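Local coordinates for glycosyl hydrolases family 31 family protein (Aspergillus niger, PDB 6DRU) that releases alpha-xylose from the non-reducing terminal glucose of xyloglucan oligosaccharides, as a fungal alpha-xylosidase of glycoside hydrolase family 31, at residues M169-S174 with S469-I474; P194-M199 with V435-P440; G226-L231 with L617-E622. All coordinates share one frame; numbering follows the deposited sequence.

Interaction 1. Residues M169-S174 with S469-I474. With XYS (alpha-D-xylopyranose), chain N.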
ATOM      1  N   MET A 169       9.260 -16.349   8.953  1.00 59.51           N
ATOM      2  CA  MET A 169       9.723 -15.639  10.145  1.00 68.12           C
ATOM      3  C   MET A 169       8.560 -14.897  10.802  1.00 63.27           C
ATOM      4  O   MET A 169       8.495 -13.668  10.840  1.00 69.52           O
ATOM      5  CB  MET A 169      10.867 -14.699   9.790  1.00 60.23           C
ATOM      6  CG  MET A 169      12.170 -15.418   9.501  1.00 55.46           C
ATOM      7  SD  MET A 169      13.579 -14.301   9.523  1.00 75.53           S
ATOM      8  CE  MET A 169      13.657 -13.833   7.800  1.00 60.67           C
ATOM      9  N   VAL A 170       7.628 -15.686  11.331  1.00 60.86           N
ATOM     10  CA  VAL A 170       6.496 -15.178  12.097  1.00 63.14           C
ATOM     11  C   VAL A 170       6.323 -16.083  13.310  1.00 60.90           C
ATOM     12  O   VAL A 170       6.213 -17.305  13.171  1.00 64.06           O
ATOM     13  CB  VAL A 170       5.203 -15.104  11.259  1.00 44.17           C
ATOM     14  CG1 VAL A 170       4.989 -16.383  10.469  1.00 59.51           C
ATOM     15  CG2 VAL A 170       4.006 -14.814  12.151  1.00 63.41           C
ATOM     16  N   ASN A 171       6.318 -15.487  14.498  1.00 63.53           N
ATOM     17  CA  ASN A 171       6.348 -16.257  15.734  1.00 55.22           C
ATOM     18  C   ASN A 171       4.957 -16.725  16.139  1.00 54.22           C
ATOM     19  O   ASN A 171       3.973 -15.995  15.994  1.00 59.73           O
ATOM     20  CB  ASN A 171       6.956 -15.421  16.861  1.00 56.70           C
ATOM     21  CG  ASN A 171       8.413 -15.088  16.621  1.00 65.36           C
ATOM     22  OD1 ASN A 171       9.031 -15.597  15.685  1.00 70.10           O
ATOM     23  ND2 ASN A 171       8.972 -14.232  17.467  1.00 62.52           N
ATOM     24  N   PHE A 172       4.886 -17.953  16.646  1.00 61.36           N
ATOM     25  CA  PHE A 172       3.698 -18.458  17.327  1.00 59.07           C
ATOM     26  C   PHE A 172       4.122 -19.623  18.215  1.00 61.50           C
ATOM     27  O   PHE A 172       5.297 -19.998  18.258  1.00 60.04           O
ATOM     28  CB  PHE A 172       2.588 -18.846  16.340  1.00 51.95           C
ATOM     29  CG  PHE A 172       3.003 -19.844  15.296  1.00 60.11           C
ATOM     30  CD1 PHE A 172       2.991 -21.204  15.566  1.00 55.55           C
ATOM     31  CD2 PHE A 172       3.367 -19.421  14.027  1.00 55.72           C
ATOM     32  CE1 PHE A 172       3.355 -22.121  14.599  1.00 51.41           C
ATOM     33  CE2 PHE A 172       3.734 -20.332  13.055  1.00 55.06           C
ATOM     34  CZ  PHE A 172       3.729 -21.683  13.341  1.00 58.88           C
ATOM     35  N   ASN A 173       3.150 -20.178  18.939  1.00 62.21           N
ATOM     36  CA  ASN A 173       3.398 -21.203  19.950  1.00 68.02           C
ATOM     37  C   ASN A 173       4.242 -22.347  19.398  1.00 63.26           C
ATOM     38  O   ASN A 173       3.850 -23.010  18.433  1.00 64.32           O
ATOM     39  CB  ASN A 173       2.061 -21.733  20.476  1.00 63.81           C
ATOM     40  CG  ASN A 173       2.191 -22.430  21.819  1.00 66.54           C
ATOM     41  OD1 ASN A 173       3.198 -23.079  22.102  1.00 67.30           O
ATOM     42  ND2 ASN A 173       1.167 -22.298  22.654  1.00 57.74           N
ATOM     43  N   SER A 174       5.408 -22.559  20.018  1.00 61.89           N
ATOM     44  CA  SER A 174       6.377 -23.628  19.739  1.00 58.08           C
ATOM     45  C   SER A 174       7.198 -23.378  18.479  1.00 63.62           C
ATOM     46  O   SER A 174       7.940 -24.277  18.053  1.00 62.57           O
ATOM     47  CB  SER A 174       5.714 -25.004  19.623  1.00 57.67           C
ATOM     48  OG  SER A 174       5.153 -25.183  18.334  1.00 49.12           O
ATOM     49  N   SER A 469      10.977 -18.361  29.204  1.00 53.83           N
ATOM     50  CA  SER A 469      10.396 -17.747  28.020  1.00 52.14           C
ATOM     51  C   SER A 469      10.067 -18.811  26.982  1.00 56.48           C
ATOM     52  O   SER A 469      10.729 -19.849  26.900  1.00 60.93           O
ATOM     53  CB  SER A 469      11.350 -16.706  27.418  1.00 53.00           C
ATOM     54  OG  SER A 469      10.939 -16.325  26.117  1.00 54.92           O
ATOM     55  N   ARG A 470       9.037 -18.536  26.183  1.00 54.51           N
ATOM     56  CA  ARG A 470       8.605 -19.433  25.118  1.00 51.25           C
ATOM     57  C   ARG A 470       9.044 -18.967  23.738  1.00 54.11           C
ATOM     58  O   ARG A 470       8.730 -19.629  22.745  1.00 54.89           O
ATOM     59  CB  ARG A 470       7.082 -19.587  25.144  1.00 51.57           C
ATOM     60  CG  ARG A 470       6.578 -20.938  24.666  1.00 55.80           C
ATOM     61  CD  ARG A 470       5.065 -21.008  24.752  1.00 59.07           C
ATOM     62  NE  ARG A 470       4.422 -20.045  23.866  1.00 58.73           N
ATOM     63  CZ  ARG A 470       3.125 -19.756  23.899  1.00 64.67           C
ATOM     64  NH1 ARG A 470       2.334 -20.354  24.780  1.00 57.23           N
ATOM     65  NH2 ARG A 470       2.622 -18.867  23.054  1.00 60.14           N
ATOM     66  N   SER A 471       9.754 -17.845  23.651  1.00 53.59           N
ATOM     67  CA  SER A 471      10.173 -17.303  22.368  1.00 48.63           C
ATOM     68  C   SER A 471      11.437 -16.478  22.570  1.00 56.82           C
ATOM     69  O   SER A 471      11.895 -16.266  23.696  1.00 53.18           O
ATOM     70  CB  SER A 471       9.058 -16.467  21.730  1.00 53.32           C
ATOM     71  OG  SER A 471       9.352 -16.162  20.378  1.00 54.86           O
ATOM     72  N   GLY A 472      11.992 -16.013  21.460  1.00 49.36           N
ATOM     73  CA  GLY A 472      13.221 -15.247  21.508  1.00 41.79           C
ATOM     74  C   GLY A 472      13.670 -14.920  20.106  1.00 54.48           C
ATOM     75  O   GLY A 472      12.874 -14.969  19.165  1.00 62.39           O
ATOM     76  N   TYR A 473      14.951 -14.595  19.962  1.00 47.13           N
ATOM     77  CA  TYR A 473      15.469 -14.272  18.639  1.00 50.89           C
ATOM     78  C   TYR A 473      16.994 -14.362  18.668  1.00 54.32           C
ATOM     79  O   TYR A 473      17.566 -15.075  19.500  1.00 52.91           O
ATOM     80  CB  TYR A 473      14.963 -12.890  18.188  1.00 51.80           C
ATOM     81  CG  TYR A 473      14.966 -12.711  16.689  1.00 58.41           C
ATOM     82  CD1 TYR A 473      14.342 -13.637  15.863  1.00 60.54           C
ATOM     83  CD2 TYR A 473      15.592 -11.622  16.099  1.00 53.28           C
ATOM     84  CE1 TYR A 473      14.343 -13.485  14.490  1.00 63.65           C
ATOM     85  CE2 TYR A 473      15.595 -11.458  14.725  1.00 57.16           C
ATOM     86  CZ  TYR A 473      14.968 -12.394  13.926  1.00 65.35           C
ATOM     87  OH  TYR A 473      14.965 -12.241  12.559  1.00 62.55           O
ATOM     88  N   ILE A 474      17.640 -13.644  17.747  1.00 57.49           N
ATOM     89  CA  ILE A 474      19.090 -13.690  17.622  1.00 55.73           C
ATOM     90  C   ILE A 474      19.737 -13.217  18.914  1.00 59.56           C
ATOM     91  O   ILE A 474      19.424 -12.136  19.428  1.00 64.94           O
ATOM     92  CB  ILE A 474      19.541 -12.840  16.425  1.00 52.38           C
ATOM     93  CG1 ILE A 474      18.867 -13.327  15.140  1.00 57.71           C
ATOM     94  CG2 ILE A 474      21.046 -12.876  16.278  1.00 44.97           C
ATOM     95  CD1 ILE A 474      19.074 -12.412  13.955  1.00 49.69           C
TER
HETATM   96  C1  XYS N 834       0.389 -21.482  27.756  1.00 74.91           C
HETATM   97  C2  XYS N 834       1.718 -22.072  28.168  1.00 72.98           C
HETATM   98  C3  XYS N 834       1.481 -23.134  29.219  1.00 72.64           C
HETATM   99  C4  XYS N 834       0.662 -22.554  30.352  1.00 71.74           C
HETATM  100  C5  XYS N 834      -0.579 -21.896  29.790  1.00 73.07           C
HETATM  101  O1  XYS N 834      -0.438 -22.502  27.248  1.00 64.79           O
HETATM  102  O2  XYS N 834       2.353 -22.639  27.047  1.00 73.96           O
HETATM  103  O3  XYS N 834       2.716 -23.594  29.716  1.00 76.70           O
HETATM  104  O4  XYS N 834       0.287 -23.586  31.232  1.00 63.86           O
HETATM  105  O5  XYS N 834      -0.219 -20.883  28.877  1.00 71.89           O
HETATM  106  O   HOH W   1      11.517 -13.406  17.385  1.00 55.69           O
HETATM  107  O   HOH W   2       6.081 -19.854  21.552  1.00 56.40           O

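Interaction 2. Residues P194-M199 with V435-P440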
ATOM      1  N   PRO A 194      15.369  -7.494  12.203  1.00 57.85           N
ATOM      2  CA  PRO A 194      14.192  -7.714  13.054  1.00 61.20           C
ATOM      3  C   PRO A 194      12.873  -7.817  12.302  1.00 51.36           C
ATOM      4  O   PRO A 194      11.835  -8.007  12.944  1.00 51.99           O
ATOM      5  CB  PRO A 194      14.203  -6.465  13.943  1.00 56.59           C
ATOM      6  CG  PRO A 194      14.735  -5.404  13.046  1.00 42.71           C
ATOM      7  CD  PRO A 194      15.743  -6.071  12.140  1.00 56.48           C
ATOM      8  N   ALA A 195      12.883  -7.701  10.979  1.00 52.24           N
ATOM      9  CA  ALA A 195      11.651  -7.722  10.210  1.00 53.20           C
ATOM     10  C   ALA A 195      11.167  -9.150   9.988  1.00 52.80           C
ATOM     11  O   ALA A 195      11.960 -10.089   9.874  1.00 62.37           O
ATOM     12  CB  ALA A 195      11.848  -7.028   8.860  1.00 48.55           C
ATOM     13  N   GLU A 196       9.848  -9.305   9.933  1.00 56.39           N
ATOM     14  CA  GLU A 196       9.278 -10.579   9.528  1.00 55.01           C
ATOM     15  C   GLU A 196       9.605 -10.850   8.064  1.00 52.02           C
ATOM     16  O   GLU A 196       9.844  -9.935   7.272  1.00 52.57           O
ATOM     17  CB  GLU A 196       7.765 -10.588   9.742  1.00 49.70           C
ATOM     18  CG  GLU A 196       7.346 -10.573  11.202  1.00 58.86           C
ATOM     19  CD  GLU A 196       5.871 -10.880  11.391  1.00 72.94           C
ATOM     20  OE1 GLU A 196       5.114 -10.810  10.400  1.00 77.18           O
ATOM     21  OE2 GLU A 196       5.467 -11.194  12.531  1.00 80.42           O
ATOM     22  N   GLY A 197       9.620 -12.129   7.706  1.00 67.67           N
ATOM     23  CA  GLY A 197       9.965 -12.491   6.349  1.00 55.29           C
ATOM     24  C   GLY A 197       9.933 -13.974   6.057  1.00 56.96           C
ATOM     25  O   GLY A 197       8.946 -14.656   6.344  1.00 61.80           O
ATOM     26  N   ARG A 198      11.022 -14.486   5.491  1.00 60.08           N
ATOM     27  CA  ARG A 198      11.009 -15.814   4.902  1.00 51.20           C
ATOM     28  C   ARG A 198      12.432 -16.340   4.821  1.00 57.51           C
ATOM     29  O   ARG A 198      13.363 -15.591   4.512  1.00 52.72           O
ATOM     30  CB  ARG A 198      10.375 -15.766   3.509  1.00 51.16           C
ATOM     31  CG  ARG A 198      10.003 -17.099   2.906  1.00 59.61           C
ATOM     32  CD  ARG A 198       9.830 -16.938   1.404  1.00 53.42           C
ATOM     33  NE  ARG A 198       9.126 -15.701   1.073  1.00 61.60           N
ATOM     34  CZ  ARG A 198       9.283 -15.032  -0.064  1.00 61.49           C
ATOM     35  NH1 ARG A 198      10.127 -15.474  -0.985  1.00 65.97           N
ATOM     36  NH2 ARG A 198       8.602 -13.914  -0.278  1.00 63.25           N
ATOM     37  N   MET A 199      12.589 -17.630   5.100  1.00 63.66           N
ATOM     38  CA  MET A 199      13.850 -18.339   4.924  1.00 55.93           C
ATOM     39  C   MET A 199      13.636 -19.429   3.884  1.00 57.23           C
ATOM     40  O   MET A 199      12.838 -20.346   4.103  1.00 67.69           O
ATOM     41  CB  MET A 199      14.336 -18.943   6.243  1.00 58.00           C
ATOM     42  CG  MET A 199      15.177 -18.012   7.097  1.00 60.19           C
ATOM     43  SD  MET A 199      15.743 -18.799   8.624  1.00 63.03           S
ATOM     44  CE  MET A 199      14.403 -18.416   9.747  1.00 53.80           C
ATOM     45  N   VAL A 435       9.679  -4.944  12.562  1.00 55.54           N
ATOM     46  CA  VAL A 435      10.481  -5.072  13.773  1.00 56.43           C
ATOM     47  C   VAL A 435       9.881  -6.138  14.685  1.00 55.89           C
ATOM     48  O   VAL A 435      10.324  -6.320  15.826  1.00 59.11           O
ATOM     49  CB  VAL A 435      10.602  -3.708  14.484  1.00 49.62           C
ATOM     50  CG1 VAL A 435       9.376  -3.420  15.342  1.00 51.34           C
ATOM     51  CG2 VAL A 435      11.883  -3.629  15.305  1.00 63.52           C
ATOM     52  N   GLY A 436       8.884  -6.871  14.175  1.00 55.02           N
ATOM     53  CA  GLY A 436       8.121  -7.784  15.016  1.00 55.93           C
ATOM     54  C   GLY A 436       8.955  -8.852  15.697  1.00 54.92           C
ATOM     55  O   GLY A 436       8.658  -9.246  16.829  1.00 54.81           O
ATOM     56  N   LYS A 437      10.001  -9.343  15.027  1.00 49.17           N
ATOM     57  CA  LYS A 437      10.834 -10.387  15.614  1.00 51.56           C
ATOM     58  C   LYS A 437      11.537  -9.929  16.884  1.00 53.77           C
ATOM     59  O   LYS A 437      12.086 -10.769  17.606  1.00 66.99           O
ATOM     60  CB  LYS A 437      11.867 -10.873  14.595  1.00 52.69           C
ATOM     61  CG  LYS A 437      11.279 -11.225  13.238  1.00 55.86           C
ATOM     62  CD  LYS A 437      10.339 -12.415  13.332  1.00 50.40           C
ATOM     63  CE  LYS A 437      11.104 -13.727  13.346  1.00 59.57           C
ATOM     64  NZ  LYS A 437      10.620 -14.648  14.409  1.00 63.29           N
ATOM     65  N   LEU A 438      11.538  -8.625  17.169  1.00 50.74           N
ATOM     66  CA  LEU A 438      12.173  -8.093  18.368  1.00 50.72           C
ATOM     67  C   LEU A 438      11.328  -8.287  19.620  1.00 51.31           C
ATOM     68  O   LEU A 438      11.882  -8.299  20.724  1.00 55.14           O
ATOM     69  CB  LEU A 438      12.478  -6.602  18.167  1.00 47.69           C
ATOM     70  CG  LEU A 438      12.853  -5.722  19.364  1.00 48.40           C
ATOM     71  CD1 LEU A 438      14.192  -6.135  19.950  1.00 45.70           C
ATOM     72  CD2 LEU A 438      12.869  -4.255  18.968  1.00 58.31           C
ATOM     73  N   TYR A 439      10.011  -8.465  19.472  1.00 53.26           N
ATOM     74  CA  TYR A 439       9.115  -8.415  20.628  1.00 56.43           C
ATOM     75  C   TYR A 439       9.481  -9.406  21.728  1.00 64.29           C
ATOM     76  O   TYR A 439       9.648  -8.972  22.882  1.00 60.61           O
ATOM     77  CB  TYR A 439       7.664  -8.601  20.171  1.00 49.21           C
ATOM     78  CG  TYR A 439       6.657  -8.344  21.268  1.00 57.37           C
ATOM     79  CD1 TYR A 439       6.238  -9.366  22.111  1.00 61.85           C
ATOM     80  CD2 TYR A 439       6.131  -7.075  21.466  1.00 65.07           C
ATOM     81  CE1 TYR A 439       5.322  -9.130  23.118  1.00 61.03           C
ATOM     82  CE2 TYR A 439       5.214  -6.830  22.468  1.00 68.44           C
ATOM     83  CZ  TYR A 439       4.812  -7.861  23.292  1.00 64.69           C
ATOM     84  OH  TYR A 439       3.899  -7.617  24.291  1.00 60.37           O
ATOM     85  N   PRO A 440       9.612 -10.717  21.476  1.00 58.22           N
ATOM     86  CA  PRO A 440       9.980 -11.615  22.582  1.00 52.96           C
ATOM     87  C   PRO A 440      11.392 -11.388  23.084  1.00 58.48           C
ATOM     88  O   PRO A 440      11.659 -11.594  24.275  1.00 56.27           O
ATOM     89  CB  PRO A 440       9.813 -13.011  21.970  1.00 55.26           C
ATOM     90  CG  PRO A 440      10.061 -12.804  20.522  1.00 64.85           C
ATOM     91  CD  PRO A 440       9.489 -11.451  20.201  1.00 55.96           C
TER

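Interaction 3. Residues G226-L231 with L617-E622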
ATOM      1  N   GLY A 226      33.933 -29.749   9.463  1.00 64.96           N
ATOM      2  CA  GLY A 226      33.813 -30.607  10.621  1.00 73.16           C
ATOM      3  C   GLY A 226      33.989 -29.913  11.953  1.00 71.25           C
ATOM      4  O   GLY A 226      33.685 -30.515  12.991  1.00 79.77           O
ATOM      5  N   ASP A 227      34.451 -28.666  11.959  1.00 64.82           N
ATOM      6  CA  ASP A 227      34.776 -27.958  13.194  1.00 78.30           C
ATOM      7  C   ASP A 227      33.626 -27.017  13.558  1.00 69.94           C
ATOM      8  O   ASP A 227      33.696 -25.795  13.416  1.00 68.82           O
ATOM      9  CB  ASP A 227      36.102 -27.215  13.031  1.00 79.10           C
ATOM     10  CG  ASP A 227      36.618 -26.640  14.332  1.00106.19           C
ATOM     11  OD1 ASP A 227      35.796 -26.217  15.172  1.00104.00           O
ATOM     12  OD2 ASP A 227      37.855 -26.612  14.511  1.00130.00           O
ATOM     13  N   TYR A 228      32.543 -27.628  14.047  1.00 63.04           N
ATOM     14  CA  TYR A 228      31.349 -26.872  14.405  1.00 54.50           C
ATOM     15  C   TYR A 228      31.483 -26.149  15.735  1.00 63.50           C
ATOM     16  O   TYR A 228      30.779 -25.157  15.958  1.00 60.51           O
ATOM     17  CB  TYR A 228      30.133 -27.800  14.451  1.00 52.94           C
ATOM     18  CG  TYR A 228      29.775 -28.396  13.111  1.00 57.21           C
ATOM     19  CD1 TYR A 228      30.294 -29.621  12.711  1.00 58.20           C
ATOM     20  CD2 TYR A 228      28.926 -27.727  12.239  1.00 56.79           C
ATOM     21  CE1 TYR A 228      29.972 -30.165  11.481  1.00 59.75           C
ATOM     22  CE2 TYR A 228      28.598 -28.263  11.009  1.00 61.58           C
ATOM     23  CZ  TYR A 228      29.125 -29.483  10.635  1.00 62.74           C
ATOM     24  OH  TYR A 228      28.801 -30.021   9.411  1.00 57.72           O
ATOM     25  N   ASP A 229      32.362 -26.620  16.622  1.00 68.42           N
ATOM     26  CA  ASP A 229      32.562 -25.935  17.893  1.00 67.43           C
ATOM     27  C   ASP A 229      33.120 -24.535  17.682  1.00 69.04           C
ATOM     28  O   ASP A 229      32.826 -23.624  18.464  1.00 66.59           O
ATOM     29  CB  ASP A 229      33.485 -26.755  18.793  1.00 81.55           C
ATOM     30  CG  ASP A 229      32.832 -28.030  19.288  1.00 93.30           C
ATOM     31  OD1 ASP A 229      31.606 -28.010  19.531  1.00 92.93           O
ATOM     32  OD2 ASP A 229      33.540 -29.050  19.432  1.00 99.14           O
ATOM     33  N   THR A 230      33.919 -24.344  16.630  1.00 71.36           N
ATOM     34  CA  THR A 230      34.429 -23.013  16.325  1.00 66.55           C
ATOM     35  C   THR A 230      33.329 -22.122  15.765  1.00 64.80           C
ATOM     36  O   THR A 230      33.248 -20.937  16.111  1.00 68.24           O
ATOM     37  CB  THR A 230      35.597 -23.105  15.344  1.00 67.19           C
ATOM     38  OG1 THR A 230      36.656 -23.868  15.936  1.00 79.53           O
ATOM     39  CG2 THR A 230      36.116 -21.719  15.000  1.00 73.75           C
ATOM     40  N   LEU A 231      32.474 -22.671  14.897  1.00 62.24           N
ATOM     41  CA  LEU A 231      31.343 -21.906  14.381  1.00 59.62           C
ATOM     42  C   LEU A 231      30.484 -21.364  15.517  1.00 66.88           C
ATOM     43  O   LEU A 231      30.114 -20.184  15.523  1.00 70.77           O
ATOM     44  CB  LEU A 231      30.508 -22.771  13.437  1.00 53.15           C
ATOM     45  CG  LEU A 231      31.061 -22.990  12.030  1.00 56.04           C
ATOM     46  CD1 LEU A 231      30.151 -23.916  11.240  1.00 57.83           C
ATOM     47  CD2 LEU A 231      31.217 -21.660  11.311  1.00 52.79           C
ATOM     48  N   LEU A 617      24.926 -35.021  16.805  1.00 61.52           N
ATOM     49  CA  LEU A 617      26.048 -35.934  16.612  1.00 71.49           C
ATOM     50  C   LEU A 617      27.072 -35.424  15.604  1.00 65.78           C
ATOM     51  O   LEU A 617      28.224 -35.866  15.644  1.00 74.70           O
ATOM     52  CB  LEU A 617      25.541 -37.310  16.177  1.00 59.20           C
ATOM     53  CG  LEU A 617      24.689 -38.056  17.206  1.00 60.11           C
ATOM     54  CD1 LEU A 617      24.318 -39.441  16.702  1.00 62.55           C
ATOM     55  CD2 LEU A 617      25.414 -38.141  18.543  1.00 46.09           C
ATOM     56  N   TYR A 618      26.693 -34.510  14.708  1.00 60.79           N
ATOM     57  CA  TYR A 618      27.657 -34.024  13.728  1.00 62.60           C
ATOM     58  C   TYR A 618      28.726 -33.139  14.354  1.00 63.60           C
ATOM     59  O   TYR A 618      29.799 -32.973  13.765  1.00 67.96           O
ATOM     60  CB  TYR A 618      26.946 -33.270  12.597  1.00 62.43           C
ATOM     61  CG  TYR A 618      26.126 -32.071  13.030  1.00 62.31           C
ATOM     62  CD1 TYR A 618      26.736 -30.865  13.357  1.00 60.60           C
ATOM     63  CD2 TYR A 618      24.740 -32.137  13.085  1.00 62.57           C
ATOM     64  CE1 TYR A 618      25.992 -29.768  13.744  1.00 63.81           C
ATOM     65  CE2 TYR A 618      23.987 -31.042  13.468  1.00 62.34           C
ATOM     66  CZ  TYR A 618      24.619 -29.861  13.798  1.00 67.82           C
ATOM     67  OH  TYR A 618      23.879 -28.768  14.183  1.00 64.34           O
ATOM     68  N   MET A 619      28.467 -32.575  15.534  1.00 62.03           N
ATOM     69  CA  MET A 619      29.434 -31.661  16.129  1.00 70.14           C
ATOM     70  C   MET A 619      30.636 -32.395  16.706  1.00 62.54           C
ATOM     71  O   MET A 619      31.719 -31.809  16.818  1.00 76.57           O
ATOM     72  CB  MET A 619      28.764 -30.817  17.211  1.00 64.74           C
ATOM     73  CG  MET A 619      27.859 -29.734  16.661  1.00 78.71           C
ATOM     74  SD  MET A 619      27.626 -28.388  17.831  1.00 88.17           S
ATOM     75  CE  MET A 619      26.965 -29.304  19.199  1.00 56.59           C
ATOM     76  N   ASP A 620      30.471 -33.664  17.082  1.00 69.08           N
ATOM     77  CA  ASP A 620      31.547 -34.420  17.705  1.00 65.86           C
ATOM     78  C   ASP A 620      32.062 -35.586  16.873  1.00 64.56           C
ATOM     79  O   ASP A 620      33.178 -36.051  17.127  1.00 72.45           O
ATOM     80  CB  ASP A 620      31.097 -34.962  19.070  1.00 66.45           C
ATOM     81  CG  ASP A 620      31.160 -33.913  20.166  1.00 73.39           C
ATOM     82  OD1 ASP A 620      32.073 -33.059  20.123  1.00 75.13           O
ATOM     83  OD2 ASP A 620      30.303 -33.949  21.074  1.00 78.44           O
ATOM     84  N   PHE A 621      31.300 -36.064  15.884  1.00 58.27           N
ATOM     85  CA  PHE A 621      31.687 -37.274  15.168  1.00 59.06           C
ATOM     86  C   PHE A 621      31.540 -37.150  13.655  1.00 62.58           C
ATOM     87  O   PHE A 621      31.508 -38.174  12.964  1.00 74.52           O
ATOM     88  CB  PHE A 621      30.882 -38.481  15.664  1.00 63.24           C
ATOM     89  CG  PHE A 621      30.836 -38.616  17.161  1.00 64.50           C
ATOM     90  CD1 PHE A 621      31.959 -39.007  17.872  1.00 63.84           C
ATOM     91  CD2 PHE A 621      29.663 -38.371  17.858  1.00 69.80           C
ATOM     92  CE1 PHE A 621      31.918 -39.136  19.250  1.00 62.47           C
ATOM     93  CE2 PHE A 621      29.616 -38.501  19.238  1.00 70.23           C
ATOM     94  CZ  PHE A 621      30.747 -38.884  19.933  1.00 67.80           C
ATOM     95  N   GLU A 622      31.439 -35.935  13.112  1.00 63.44           N
ATOM     96  CA  GLU A 622      31.466 -35.812  11.656  1.00 68.49           C
ATOM     97  C   GLU A 622      32.876 -36.013  11.121  1.00 78.94           C
ATOM     98  O   GLU A 622      33.071 -36.686  10.104  1.00 74.35           O
ATOM     99  CB  GLU A 622      30.925 -34.458  11.202  1.00 77.13           C
ATOM    100  CG  GLU A 622      30.618 -34.431   9.709  1.00 78.96           C
ATOM    101  CD  GLU A 622      30.475 -33.032   9.150  1.00 80.86           C
ATOM    102  OE1 GLU A 622      31.504 -32.334   9.026  1.00 81.77           O
ATOM    103  OE2 GLU A 622      29.337 -32.633   8.823  1.00 84.18           O
TER

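Interaction 1. Residues M169-S174 with S469-I474
The guanidinium of R470 carries the carboxamide of N173 on one face, the two planes stacked 22° apart, with ND2 of N173 offset toward the NH1 rim. At the edge, in the guanidinium plane, sits O2 of the bound xylose, which takes a hydrogen bond from R470 NH1 at 3.2 Å. N173 ND2 and R470 NH1 are both donors, so they stack without bonding; ND2 instead gives to E404. With CG anti to the backbone N (chi1 -161°), N173 swings its amide across the arginine.

Two waters link the segments, each pairing a side-chain atom with a backbone atom. One accepts from N171 ND2 at 2.7 Å and donates to G472 O; a second accepts from S174 N and from R470 NE. SD of M169 lies 3.9 Å from OH of Y473, whose hydroxyl is bonded to M193 O.

The loop 169-174 thus reaches the mouth of the TIM barrel beside the xylose pocket. With NH2 salt-bridged to D398 and NE bonded to water, the guanidinium is probably fixed in rotation, presenting NH1 to the sugar. N173 OD1 holds the backbone N of D487, probably the proton donor, in second-shell fashion.

Interaction 2. Residues P194-M199 with V435-P440
P194 and K437 share the one hydrogen bond of this contact, from the lysine's backbone N to the proline's carbonyl O over 3.1 Å. The N-H...O angle of 142° is bent, and the donor lies 17° off the carbonyl plane. The same oxygen is 3.4 Å from G436 N, but the angle there is too poor for a bond, so the carbonyl is turned to the amide of K437 and not to that of its neighbour.

Apolar packing fills in around that bond. CB of P194 meets CG2 of V435 at 3.9 Å, the proline ring crossing the valine branch obliquely. The lysine runs its aliphatic part along the backbone: CB and CG of K437 lie against the proline carbonyl O, and CG is 3.6 Å from A195 O. Farther out, CD of K437 meets CG of E196 at 4.1 Å, the two chains crossing at about a right angle.

The segment 435-440 leads into helix 439-455, in the TIM-barrel part of family 31, while 194-199 leads into strand 197-201 of a five-stranded antiparallel sheet. The contact therefore joins the approach to a barrel helix with a loop that enters a neighbouring beta domain. L438 N bonds to V435 O and Y439 N to G436 O, turns that bring the chain round into the helix.

Charged ends go their own ways. K437, with CG beside its backbone N (chi1 -50°), bends at each later torsion and carries NZ away to the carbonyl O of P177. OE2 of E196 accepts from Q432. Although their charges are opposite, E196 OE2 and K437 NZ stay 6.5 Å apart and form no salt bridge.

Interaction 3. Residues G226-L231 with L617-E622
Y618, first of the second segment to touch, turns the edge of its ring to the face of Y228 in a T-shaped (edge-to-face) pair, centroids 4.8 Å apart and planes at 61°. Its CD1 stands over the centre of the Y228 ring; CG lies between backbone N and carbonyl carbon (chi1 59°), which swings the ring toward its partner. The carbonyl O of Y618 comes to 3.5 Å from Y228 CD1. M619 follows, its CG 3.7 Å from CB of Y228.

D620 brings OD1 to 4.3 Å from OD2 of D229, two like charges, yet R615 forms salt bridges with both aspartates and probably offsets their repulsion. E622 closes the segment: its extended chain places the carboxylate at the edge of the Y228 ring, where OE2 accepts from Y228 OH at 2.7 Å, met from above the carboxylate plane. Its OE1 is 3.3 Å from G226 CA.

D227 is the N-cap of helix 228-239, its OD1 accepting from both N and OG1 of T230. Y228 joins that helix to the C-terminal domain through Y618, M619 and E622, one face covered by Y618 and its hydroxyl gripped by E622, which probably limits how far the ring can tilt.

In the fold
Interactions 1 and 2 are neighbours, their centres 9 Å apart, and both segments of interaction 2 fall between the two of interaction 1 in the sequence. M169 N probably hydrogen-bonds G197 O at 3.1 Å, and M169 O packs on the side chains of E196 and K437, so the loop at 169-174 is backed by the 194-199 contact while N173, toward its far end, lies on R470, which binds the xylose. The R470 side chain comes within about 3 Å of that of D395, probably an active-site residue. Interaction 3 stands apart, centres 26 Å from interaction 1 and 29 Å from interaction 2, touching neither, at the joint with the C-terminal domain.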